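Local coordinates for cobalamin biosynthesis protein CobN (Mycobacterium tuberculosis, PDB 7C6O), which forms the large subunit of cobaltochelatase, which probably inserts cobalt into the corrin ring precursor during cobalamin biosynthesis, at residues V717-Q725 with A732-L740; F1119-M1129 with W1163-Y1172. One frame throughout, in Å; residues are numbered along the deposited sequence.

Contact 1 of 2, residues V717-Q725 with A732-L740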
loop_
_atom_site.group_PDB
_atom_site.type_symbol
_atom_site.label_atom_id
_atom_site.label_comp_id
_atom_site.label_asym_id
_atom_site.label_seq_id
_atom_site.Cartn_x
_atom_site.Cartn_y
_atom_site.Cartn_z
ATOM N N VAL A 717 -22.020 5.001 -13.016
ATOM C CA VAL A 717 -22.898 4.062 -12.324
ATOM C C VAL A 717 -23.055 2.782 -13.135
ATOM O O VAL A 717 -23.004 1.673 -12.586
ATOM C CB VAL A 717 -24.260 4.717 -12.027
ATOM C CG1 VAL A 717 -25.261 3.669 -11.566
ATOM C CG2 VAL A 717 -24.103 5.799 -10.968
ATOM N N LEU A 718 -23.238 2.911 -14.453
ATOM C CA LEU A 718 -23.317 1.733 -15.316
ATOM C C LEU A 718 -22.079 0.857 -15.175
ATOM O O LEU A 718 -22.187 -0.373 -15.088
ATOM C CB LEU A 718 -23.495 2.156 -16.774
ATOM C CG LEU A 718 -24.906 2.257 -17.346
ATOM C CD1 LEU A 718 -24.847 2.800 -18.764
ATOM C CD2 LEU A 718 -25.586 0.897 -17.316
ATOM N N ALA A 719 -20.893 1.470 -15.153
ATOM C CA ALA A 719 -19.665 0.693 -15.013
ATOM C C ALA A 719 -19.601 -0.000 -13.658
ATOM O O ALA A 719 -19.181 -1.160 -13.564
ATOM C CB ALA A 719 -18.447 1.593 -15.212
ATOM N N ILE A 720 -20.018 0.693 -12.598
ATOM C CA ILE A 720 -19.991 0.102 -11.263
ATOM C C ILE A 720 -20.947 -1.083 -11.184
ATOM O O ILE A 720 -20.613 -2.133 -10.620
ATOM C CB ILE A 720 -20.318 1.172 -10.203
ATOM C CG1 ILE A 720 -19.169 2.182 -10.102
ATOM C CG2 ILE A 720 -20.603 0.528 -8.853
ATOM C CD1 ILE A 720 -19.500 3.413 -9.288
ATOM N N LEU A 721 -22.140 -0.940 -11.760
ATOM C CA LEU A 721 -23.166 -1.972 -11.672
ATOM C C LEU A 721 -22.891 -3.180 -12.556
ATOM O O LEU A 721 -23.573 -4.199 -12.405
ATOM C CB LEU A 721 -24.532 -1.391 -12.039
ATOM C CG LEU A 721 -25.113 -0.340 -11.094
ATOM C CD1 LEU A 721 -26.461 0.144 -11.612
ATOM C CD2 LEU A 721 -25.237 -0.909 -9.688
ATOM N N ARG A 722 -21.929 -3.096 -13.479
ATOM C CA ARG A 722 -21.679 -4.226 -14.367
ATOM C C ARG A 722 -21.115 -5.422 -13.610
ATOM O O ARG A 722 -21.353 -6.571 -13.999
ATOM C CB ARG A 722 -20.731 -3.818 -15.495
ATOM C CG ARG A 722 -20.640 -4.850 -16.609
ATOM C CD ARG A 722 -19.537 -4.528 -17.601
ATOM N NE ARG A 722 -19.841 -3.365 -18.429
ATOM C CZ ARG A 722 -19.044 -2.918 -19.394
ATOM N NH1 ARG A 722 -17.897 -3.537 -19.649
ATOM N NH2 ARG A 722 -19.390 -1.853 -20.106
ATOM N N ALA A 723 -20.385 -5.178 -12.530
ATOM C CA ALA A 723 -19.742 -6.257 -11.798
ATOM C C ALA A 723 -20.702 -6.899 -10.808
ATOM O O ALA A 723 -21.646 -6.268 -10.321
ATOM C CB ALA A 723 -18.515 -5.738 -11.049
ATOM N N ARG A 724 -20.464 -8.177 -10.523
ATOM C CA ARG A 724 -21.141 -8.814 -9.404
ATOM C C ARG A 724 -20.651 -8.177 -8.108
ATOM O O ARG A 724 -19.448 -7.961 -7.920
ATOM C CB ARG A 724 -20.900 -10.328 -9.423
ATOM C CG ARG A 724 -19.976 -10.877 -8.341
ATOM C CD ARG A 724 -18.519 -10.896 -8.785
ATOM N NE ARG A 724 -17.626 -11.219 -7.674
ATOM C CZ ARG A 724 -16.855 -10.334 -7.050
ATOM N NH1 ARG A 724 -16.851 -9.065 -7.437
ATOM N NH2 ARG A 724 -16.082 -10.719 -6.045
ATOM N N GLN A 725 -21.585 -7.844 -7.226
ATOM C CA GLN A 725 -21.256 -7.061 -6.044
ATOM C C GLN A 725 -20.845 -7.956 -4.883
ATOM O O GLN A 725 -21.581 -8.872 -4.503
ATOM C CB GLN A 725 -22.442 -6.185 -5.634
ATOM C CG GLN A 725 -22.913 -5.223 -6.716
ATOM C CD GLN A 725 -21.846 -4.223 -7.126
ATOM O OE1 GLN A 725 -20.903 -3.952 -6.376
ATOM N NE2 GLN A 725 -21.989 -3.669 -8.324
ATOM N N ALA A 732 -24.879 -11.025 -3.005
ATOM C CA ALA A 732 -26.333 -11.001 -3.127
ATOM C C ALA A 732 -26.831 -10.232 -4.343
ATOM O O ALA A 732 -27.876 -10.588 -4.900
ATOM C CB ALA A 732 -26.956 -10.406 -1.861
ATOM N N ILE A 733 -26.128 -9.189 -4.768
ATOM C CA ILE A 733 -26.545 -8.362 -5.898
ATOM C C ILE A 733 -25.716 -8.765 -7.113
ATOM O O ILE A 733 -24.479 -8.686 -7.054
ATOM C CB ILE A 733 -26.386 -6.865 -5.596
ATOM C CG1 ILE A 733 -27.191 -6.478 -4.355
ATOM C CG2 ILE A 733 -26.819 -6.029 -6.793
ATOM C CD1 ILE A 733 -26.338 -6.203 -3.138
ATOM N N PRO A 734 -26.333 -9.187 -8.209
ATOM C CA PRO A 734 -25.576 -9.551 -9.410
ATOM C C PRO A 734 -25.231 -8.305 -10.218
ATOM O O PRO A 734 -25.630 -7.189 -9.891
ATOM C CB PRO A 734 -26.554 -10.452 -10.165
ATOM C CG PRO A 734 -27.892 -9.880 -9.822
ATOM C CD PRO A 734 -27.783 -9.368 -8.399
ATOM N N GLY A 735 -24.472 -8.516 -11.291
ATOM C CA GLY A 735 -24.274 -7.457 -12.258
ATOM C C GLY A 735 -25.574 -7.099 -12.952
ATOM O O GLY A 735 -26.478 -7.923 -13.094
ATOM N N LEU A 736 -25.671 -5.840 -13.383
ATOM C CA LEU A 736 -26.896 -5.372 -14.022
ATOM C C LEU A 736 -27.182 -6.155 -15.298
ATOM O O LEU A 736 -28.319 -6.579 -15.539
ATOM C CB LEU A 736 -26.794 -3.878 -14.325
ATOM C CG LEU A 736 -28.046 -3.010 -14.151
ATOM C CD1 LEU A 736 -27.989 -1.848 -15.116
ATOM C CD2 LEU A 736 -29.350 -3.787 -14.312
ATOM N N ARG A 737 -26.161 -6.356 -16.133
ATOM C CA ARG A 737 -26.368 -7.099 -17.371
ATOM C C ARG A 737 -26.517 -8.593 -17.107
ATOM O O ARG A 737 -27.151 -9.299 -17.899
ATOM C CB ARG A 737 -25.221 -6.822 -18.345
ATOM C CG ARG A 737 -24.999 -5.333 -18.590
ATOM C CD ARG A 737 -24.085 -5.059 -19.779
ATOM N NE ARG A 737 -22.824 -5.793 -19.703
ATOM C CZ ARG A 737 -21.762 -5.531 -20.458
ATOM N NH1 ARG A 737 -21.796 -4.539 -21.341
ATOM N NH2 ARG A 737 -20.661 -6.257 -20.327
ATOM N N GLN A 738 -25.950 -9.088 -16.003
ATOM C CA GLN A 738 -26.222 -10.459 -15.579
ATOM C C GLN A 738 -27.697 -10.639 -15.244
ATOM O O GLN A 738 -28.342 -11.588 -15.707
ATOM C CB GLN A 738 -25.355 -10.821 -14.373
ATOM C CG GLN A 738 -23.954 -11.288 -14.713
ATOM C CD GLN A 738 -23.142 -11.619 -13.475
ATOM O OE1 GLN A 738 -23.472 -11.188 -12.369
ATOM N NE2 GLN A 738 -22.074 -12.391 -13.654
ATOM N N ALA A 739 -28.247 -9.733 -14.431
ATOM C CA ALA A 739 -29.667 -9.778 -14.107
ATOM C C ALA A 739 -30.539 -9.605 -15.341
ATOM O O ALA A 739 -31.715 -9.985 -15.315
ATOM C CB ALA A 739 -30.007 -8.705 -13.072
ATOM N N LEU A 740 -29.993 -9.044 -16.416
ATOM C CA LEU A 740 -30.721 -8.884 -17.666
ATOM C C LEU A 740 -30.469 -10.016 -18.654
ATOM O O LEU A 740 -31.014 -9.979 -19.760
ATOM C CB LEU A 740 -30.363 -7.544 -18.321
ATOM C CG LEU A 740 -30.887 -6.285 -17.629
ATOM C CD1 LEU A 740 -30.471 -5.042 -18.398
ATOM C CD2 LEU A 740 -32.401 -6.348 -17.480
HETATM O O HOH W 1 -24.550 -4.500 -9.703
HETATM O O HOH W 2 -23.432 -7.323 -15.573
HETATM O O HOH W 3 -23.755 -8.346 -3.140
#
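L736 N donates to L721 O (2.8 Å), on helix 710-722, and Q725 N donates to I733 O (3.0 Å). Between these two backbone bonds G735 brings its CA to L721 O, R722 O and A723 O, three CA-H...O contacts of which the first is the shortest at 3.3 Å. Its N is held by Q738 OE1, an atom that also faces R724 CB.

Waters extend the backbone pairing. One accepts from Q725 NE2 and lies close to L721 O and P734 O; a second donates to R722 O (2.7 Å) and accepts from Q738 N.

The charged contact is a stack of two arginines. The guanidinium groups of R722 and R737 lie face to face, centres 3.9 Å apart and planes at 8°. The bend at chi3 (-71°) turns the R722 guanidinium onto the face of R737's; CD of R722, set by the extended chi1 and chi2, lies 3.4 Å from R737 NH2. Carboxylates of D694, E744 and E757 form salt bridges with R737 and probably offset the like charges, while R722 NH1 bonds to the backbone carbonyl D694 O.

Apolar contact is lighter, with L721 CB against L736 CB at 4.1 Å. L718 and L736 both pack on V764 of helix 750-769, L721 and I733 rest on helix 784-801, and R722 touches Q696 of strand 696-698.

Contact 2 of 2, residues F1119-M1129 with W1163-Y1172; sequences FRARVVNPRWM and WMYEQLTQRY
Y1172 OH donates to V1123 O at 2.7 Å, lying 30° out of the carbonyl plane, while that oxygen sits at the ring edge of Y1172. The bond ties helix 1162-1174 to the last residue of helix 1111-1123. V1123 CG1 and W1128 CZ3 also approach the hydroxyl oxygen, the latter to 3.2 Å, so this polar bond is bordered by hydrocarbon. Nearby, M1129 CE packs on Y1172 CD1 at 3.6 Å, and a water donates to V1124 O (2.8 Å) and accepts a weak bond from R1171 NH2.

F1119 is a knob in a hole formed by W1163, M1164, Q1167 and L1168. With CG anti to the backbone N (chi1 -168°), its ring extends toward the other helix, where M1164 CB lies over one face, 4.1 Å from the centroid; M1164 CE adds contact at F1119 CG. Beside F1119, W1163 CH2 stands over one face of the R1120 guanidinium, 3.2 Å from NH2, while R1120 NE forms a salt bridge with D666.

The axes of helix 1119-1123 and helix 1163-1172 are 21° apart in direction and come no closer than 12.5 Å. Long aromatic and methionine side chains therefore span the gap, and cohesion comes mainly from apolar contact, with the tyrosine bond as the direct polar tie.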
loop_
_atom_site.group_PDB
_atom_site.type_symbol
_atom_site.label_atom_id
_atom_site.label_comp_id
_atom_site.label_asym_id
_atom_site.label_seq_id
_atom_site.Cartn_x
_atom_site.Cartn_y
_atom_site.Cartn_z
ATOM N N PHE A 1119 -3.977 -0.240 -27.239
ATOM C CA PHE A 1119 -3.703 0.748 -28.278
ATOM C C PHE A 1119 -4.988 1.185 -28.973
ATOM O O PHE A 1119 -5.249 2.383 -29.126
ATOM C CB PHE A 1119 -2.706 0.178 -29.291
ATOM C CG PHE A 1119 -2.147 1.203 -30.244
ATOM C CD1 PHE A 1119 -1.082 2.008 -29.871
ATOM C CD2 PHE A 1119 -2.681 1.356 -31.513
ATOM C CE1 PHE A 1119 -0.563 2.947 -30.744
ATOM C CE2 PHE A 1119 -2.164 2.290 -32.392
ATOM C CZ PHE A 1119 -1.105 3.086 -32.008
ATOM N N ARG A 1120 -5.816 0.224 -29.383
ATOM C CA ARG A 1120 -7.023 0.576 -30.123
ATOM C C ARG A 1120 -8.147 1.040 -29.203
ATOM O O ARG A 1120 -8.868 1.984 -29.539
ATOM C CB ARG A 1120 -7.487 -0.606 -30.970
ATOM C CG ARG A 1120 -6.536 -0.978 -32.091
ATOM C CD ARG A 1120 -7.281 -1.768 -33.140
ATOM N NE ARG A 1120 -6.407 -2.402 -34.120
ATOM C CZ ARG A 1120 -6.116 -1.889 -35.309
ATOM N NH1 ARG A 1120 -6.617 -0.716 -35.673
ATOM N NH2 ARG A 1120 -5.320 -2.556 -36.136
ATOM N N ALA A 1121 -8.321 0.396 -28.043
ATOM C CA ALA A 1121 -9.435 0.756 -27.174
ATOM C C ALA A 1121 -9.207 2.060 -26.422
ATOM O O ALA A 1121 -10.182 2.686 -25.990
ATOM C CB ALA A 1121 -9.720 -0.369 -26.171
ATOM N N ARG A 1122 -7.957 2.494 -26.259
ATOM C CA ARG A 1122 -7.696 3.666 -25.434
ATOM C C ARG A 1122 -6.715 4.633 -26.091
ATOM O O ARG A 1122 -7.036 5.812 -26.264
ATOM C CB ARG A 1122 -7.178 3.231 -24.058
ATOM C CG ARG A 1122 -7.355 4.272 -22.954
ATOM C CD ARG A 1122 -6.128 5.154 -22.808
ATOM N NE ARG A 1122 -4.958 4.398 -22.367
ATOM C CZ ARG A 1122 -3.718 4.875 -22.365
ATOM N NH1 ARG A 1122 -3.482 6.112 -22.790
ATOM N NH2 ARG A 1122 -2.712 4.115 -21.947
ATOM N N VAL A 1123 -5.530 4.137 -26.467
ATOM C CA VAL A 1123 -4.418 5.016 -26.832
ATOM C C VAL A 1123 -4.803 5.940 -27.984
ATOM O O VAL A 1123 -4.610 7.160 -27.911
ATOM C CB VAL A 1123 -3.165 4.188 -27.169
ATOM C CG1 VAL A 1123 -2.058 5.088 -27.694
ATOM C CG2 VAL A 1123 -2.688 3.423 -25.938
ATOM N N VAL A 1124 -5.345 5.381 -29.061
ATOM C CA VAL A 1124 -5.756 6.176 -30.214
ATOM C C VAL A 1124 -7.276 6.195 -30.368
ATOM O O VAL A 1124 -7.790 6.495 -31.447
ATOM C CB VAL A 1124 -5.069 5.698 -31.505
ATOM C CG1 VAL A 1124 -3.567 5.919 -31.417
ATOM C CG2 VAL A 1124 -5.384 4.237 -31.773
ATOM N N ASN A 1125 -8.000 5.874 -29.305
ATOM C CA ASN A 1125 -9.451 5.984 -29.310
ATOM C C ASN A 1125 -9.836 7.457 -29.305
ATOM O O ASN A 1125 -9.489 8.172 -28.355
ATOM C CB ASN A 1125 -10.031 5.265 -28.092
ATOM C CG ASN A 1125 -11.541 5.143 -28.141
ATOM O OD1 ASN A 1125 -12.231 5.989 -28.707
ATOM N ND2 ASN A 1125 -12.063 4.081 -27.538
ATOM N N PRO A 1126 -10.543 7.955 -30.324
ATOM C CA PRO A 1126 -10.874 9.390 -30.346
ATOM C C PRO A 1126 -11.666 9.847 -29.134
ATOM O O PRO A 1126 -11.565 11.020 -28.752
ATOM C CB PRO A 1126 -11.677 9.548 -31.647
ATOM C CG PRO A 1126 -12.152 8.167 -31.987
ATOM C CD PRO A 1126 -11.081 7.241 -31.492
ATOM N N ARG A 1127 -12.436 8.956 -28.504
ATOM C CA ARG A 1127 -13.172 9.337 -27.302
ATOM C C ARG A 1127 -12.225 9.638 -26.147
ATOM O O ARG A 1127 -12.445 10.590 -25.389
ATOM C CB ARG A 1127 -14.159 8.235 -26.912
ATOM C CG ARG A 1127 -15.362 8.114 -27.836
ATOM C CD ARG A 1127 -16.303 7.010 -27.372
ATOM N NE ARG A 1127 -16.576 7.097 -25.940
ATOM C CZ ARG A 1127 -17.465 7.921 -25.394
ATOM N NH1 ARG A 1127 -18.176 8.738 -26.160
ATOM N NH2 ARG A 1127 -17.644 7.932 -24.081
ATOM N N TRP A 1128 -11.164 8.840 -25.998
ATOM C CA TRP A 1128 -10.204 9.091 -24.928
ATOM C C TRP A 1128 -9.352 10.318 -25.224
ATOM O O TRP A 1128 -9.076 11.119 -24.324
ATOM C CB TRP A 1128 -9.310 7.872 -24.709
ATOM C CG TRP A 1128 -8.302 8.100 -23.625
ATOM C CD1 TRP A 1128 -8.508 7.993 -22.280
ATOM C CD2 TRP A 1128 -6.940 8.508 -23.792
ATOM N NE1 TRP A 1128 -7.356 8.300 -21.598
ATOM C CE2 TRP A 1128 -6.377 8.618 -22.504
ATOM C CE3 TRP A 1128 -6.141 8.788 -24.904
ATOM C CZ2 TRP A 1128 -5.051 8.992 -22.298
ATOM C CZ3 TRP A 1128 -4.823 9.156 -24.698
ATOM C CH2 TRP A 1128 -4.292 9.257 -23.405
ATOM N N MET A 1129 -8.911 10.477 -26.476
ATOM C CA MET A 1129 -8.113 11.650 -26.818
ATOM C C MET A 1129 -8.910 12.932 -26.615
ATOM O O MET A 1129 -8.384 13.922 -26.094
ATOM C CB MET A 1129 -7.601 11.547 -28.255
ATOM C CG MET A 1129 -6.623 10.404 -28.472
ATOM S SD MET A 1129 -5.786 10.463 -30.069
ATOM C CE MET A 1129 -4.849 11.983 -29.895
ATOM N N TRP A 1163 3.479 0.095 -37.687
ATOM C CA TRP A 1163 2.213 0.760 -37.983
ATOM C C TRP A 1163 1.643 1.451 -36.750
ATOM O O TRP A 1163 0.909 2.438 -36.874
ATOM C CB TRP A 1163 1.202 -0.238 -38.565
ATOM C CG TRP A 1163 0.593 -1.205 -37.579
ATOM C CD1 TRP A 1163 1.008 -2.478 -37.313
ATOM C CD2 TRP A 1163 -0.561 -0.980 -36.755
ATOM N NE1 TRP A 1163 0.193 -3.055 -36.365
ATOM C CE2 TRP A 1163 -0.778 -2.156 -36.008
ATOM C CE3 TRP A 1163 -1.426 0.104 -36.571
ATOM C CZ2 TRP A 1163 -1.821 -2.278 -35.094
ATOM C CZ3 TRP A 1163 -2.459 -0.017 -35.664
ATOM C CH2 TRP A 1163 -2.645 -1.199 -34.933
ATOM N N MET A 1164 1.983 0.968 -35.555
ATOM C CA MET A 1164 1.514 1.625 -34.340
ATOM C C MET A 1164 2.293 2.908 -34.065
ATOM O O MET A 1164 1.709 3.903 -33.625
ATOM C CB MET A 1164 1.604 0.657 -33.163
ATOM C CG MET A 1164 0.811 -0.613 -33.412
ATOM S SD MET A 1164 1.201 -1.974 -32.308
ATOM C CE MET A 1164 0.596 -1.331 -30.750
ATOM N N TYR A 1165 3.604 2.906 -34.325
ATOM C CA TYR A 1165 4.376 4.143 -34.227
ATOM C C TYR A 1165 3.877 5.183 -35.222
ATOM O O TYR A 1165 3.821 6.378 -34.907
ATOM C CB TYR A 1165 5.860 3.866 -34.460
ATOM C CG TYR A 1165 6.623 3.395 -33.242
ATOM C CD1 TYR A 1165 6.857 4.246 -32.170
ATOM C CD2 TYR A 1165 7.138 2.106 -33.180
ATOM C CE1 TYR A 1165 7.564 3.819 -31.058
ATOM C CE2 TYR A 1165 7.850 1.669 -32.073
ATOM C CZ TYR A 1165 8.060 2.529 -31.018
ATOM O OH TYR A 1165 8.769 2.096 -29.917
ATOM N N GLU A 1166 3.526 4.750 -36.435
ATOM C CA GLU A 1166 2.987 5.676 -37.426
ATOM C C GLU A 1166 1.702 6.320 -36.926
ATOM O O GLU A 1166 1.532 7.541 -37.010
ATOM C CB GLU A 1166 2.741 4.952 -38.750
ATOM C CG GLU A 1166 4.004 4.476 -39.446
ATOM C CD GLU A 1166 3.712 3.722 -40.736
ATOM O OE1 GLU A 1166 2.538 3.369 -40.980
ATOM O OE2 GLU A 1166 4.664 3.479 -41.505
ATOM N N GLN A 1167 0.781 5.509 -36.397
ATOM C CA GLN A 1167 -0.487 6.052 -35.924
ATOM C C GLN A 1167 -0.292 6.908 -34.681
ATOM O O GLN A 1167 -0.947 7.945 -34.526
ATOM C CB GLN A 1167 -1.475 4.919 -35.655
ATOM C CG GLN A 1167 -1.891 4.177 -36.911
ATOM C CD GLN A 1167 -2.484 5.105 -37.957
ATOM O OE1 GLN A 1167 -3.358 5.919 -37.654
ATOM N NE2 GLN A 1167 -2.007 4.992 -39.195
ATOM N N LEU A 1168 0.598 6.484 -33.781
ATOM C CA LEU A 1168 0.898 7.288 -32.601
ATOM C C LEU A 1168 1.449 8.654 -32.999
ATOM O O LEU A 1168 1.024 9.687 -32.465
ATOM C CB LEU A 1168 1.887 6.542 -31.704
ATOM C CG LEU A 1168 2.108 7.075 -30.290
ATOM C CD1 LEU A 1168 0.800 7.068 -29.511
ATOM C CD2 LEU A 1168 3.163 6.245 -29.580
ATOM N N THR A 1169 2.392 8.676 -33.942
ATOM C CA THR A 1169 2.991 9.935 -34.376
ATOM C C THR A 1169 1.947 10.856 -34.996
ATOM O O THR A 1169 1.890 12.051 -34.684
ATOM C CB THR A 1169 4.124 9.654 -35.366
ATOM O OG1 THR A 1169 5.140 8.874 -34.723
ATOM C CG2 THR A 1169 4.736 10.952 -35.877
ATOM N N GLN A 1170 1.102 10.312 -35.874
ATOM C CA GLN A 1170 0.131 11.143 -36.575
ATOM C C GLN A 1170 -0.950 11.655 -35.627
ATOM O O GLN A 1170 -1.294 12.843 -35.650
ATOM C CB GLN A 1170 -0.490 10.357 -37.733
ATOM C CG GLN A 1170 -1.526 11.134 -38.520
ATOM C CD GLN A 1170 -0.969 12.413 -39.110
ATOM O OE1 GLN A 1170 0.172 12.455 -39.572
ATOM N NE2 GLN A 1170 -1.773 13.470 -39.091
ATOM N N ARG A 1171 -1.494 10.775 -34.782
ATOM C CA ARG A 1171 -2.622 11.170 -33.942
ATOM C C ARG A 1171 -2.192 12.118 -32.828
ATOM O O ARG A 1171 -2.913 13.068 -32.503
ATOM C CB ARG A 1171 -3.306 9.936 -33.349
ATOM C CG ARG A 1171 -3.911 8.991 -34.376
ATOM C CD ARG A 1171 -4.921 9.705 -35.250
ATOM N NE ARG A 1171 -6.144 10.040 -34.529
ATOM C CZ ARG A 1171 -7.027 10.944 -34.941
ATOM N NH1 ARG A 1171 -6.815 11.616 -36.066
ATOM N NH2 ARG A 1171 -8.117 11.184 -34.226
ATOM N N TYR A 1172 -1.029 11.874 -32.223
ATOM C CA TYR A 1172 -0.622 12.631 -31.044
ATOM C C TYR A 1172 0.129 13.911 -31.390
ATOM O O TYR A 1172 -0.093 14.948 -30.753
ATOM C CB TYR A 1172 0.264 11.771 -30.134
ATOM C CG TYR A 1172 -0.473 10.816 -29.218
ATOM C CD1 TYR A 1172 -1.720 10.306 -29.556
ATOM C CD2 TYR A 1172 0.082 10.434 -28.005
ATOM C CE1 TYR A 1172 -2.388 9.435 -28.709
ATOM C CE2 TYR A 1172 -0.577 9.565 -27.153
ATOM C CZ TYR A 1172 -1.809 9.069 -27.509
ATOM O OH TYR A 1172 -2.456 8.203 -26.658
HETATM O O HOH W 4 -8.066 8.768 -33.109
#

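How the contacts relate
Both contacts are partly buried: 6 of 13 touching residues are buried in contact 1 and 7 of 12 in contact 2, whose centres lie about 28 Å and 32 Å from the chain centre. The two centres are about 30 Å apart and the nearest atoms about 10 Å, so the contacts do not touch, yet strand 696-698 serves both: R722 of contact 1 meets Q696, while N1125 and W1128 of contact 2 meet I697 and R698. Contact 1 is local, its segments separated by six residues, and relies on backbone bonds, waters and stacked arginines with acidic partners. Contact 2 joins segments separated by 33 mostly helical residues and relies on interlocking side chains, consistent with packing between helices.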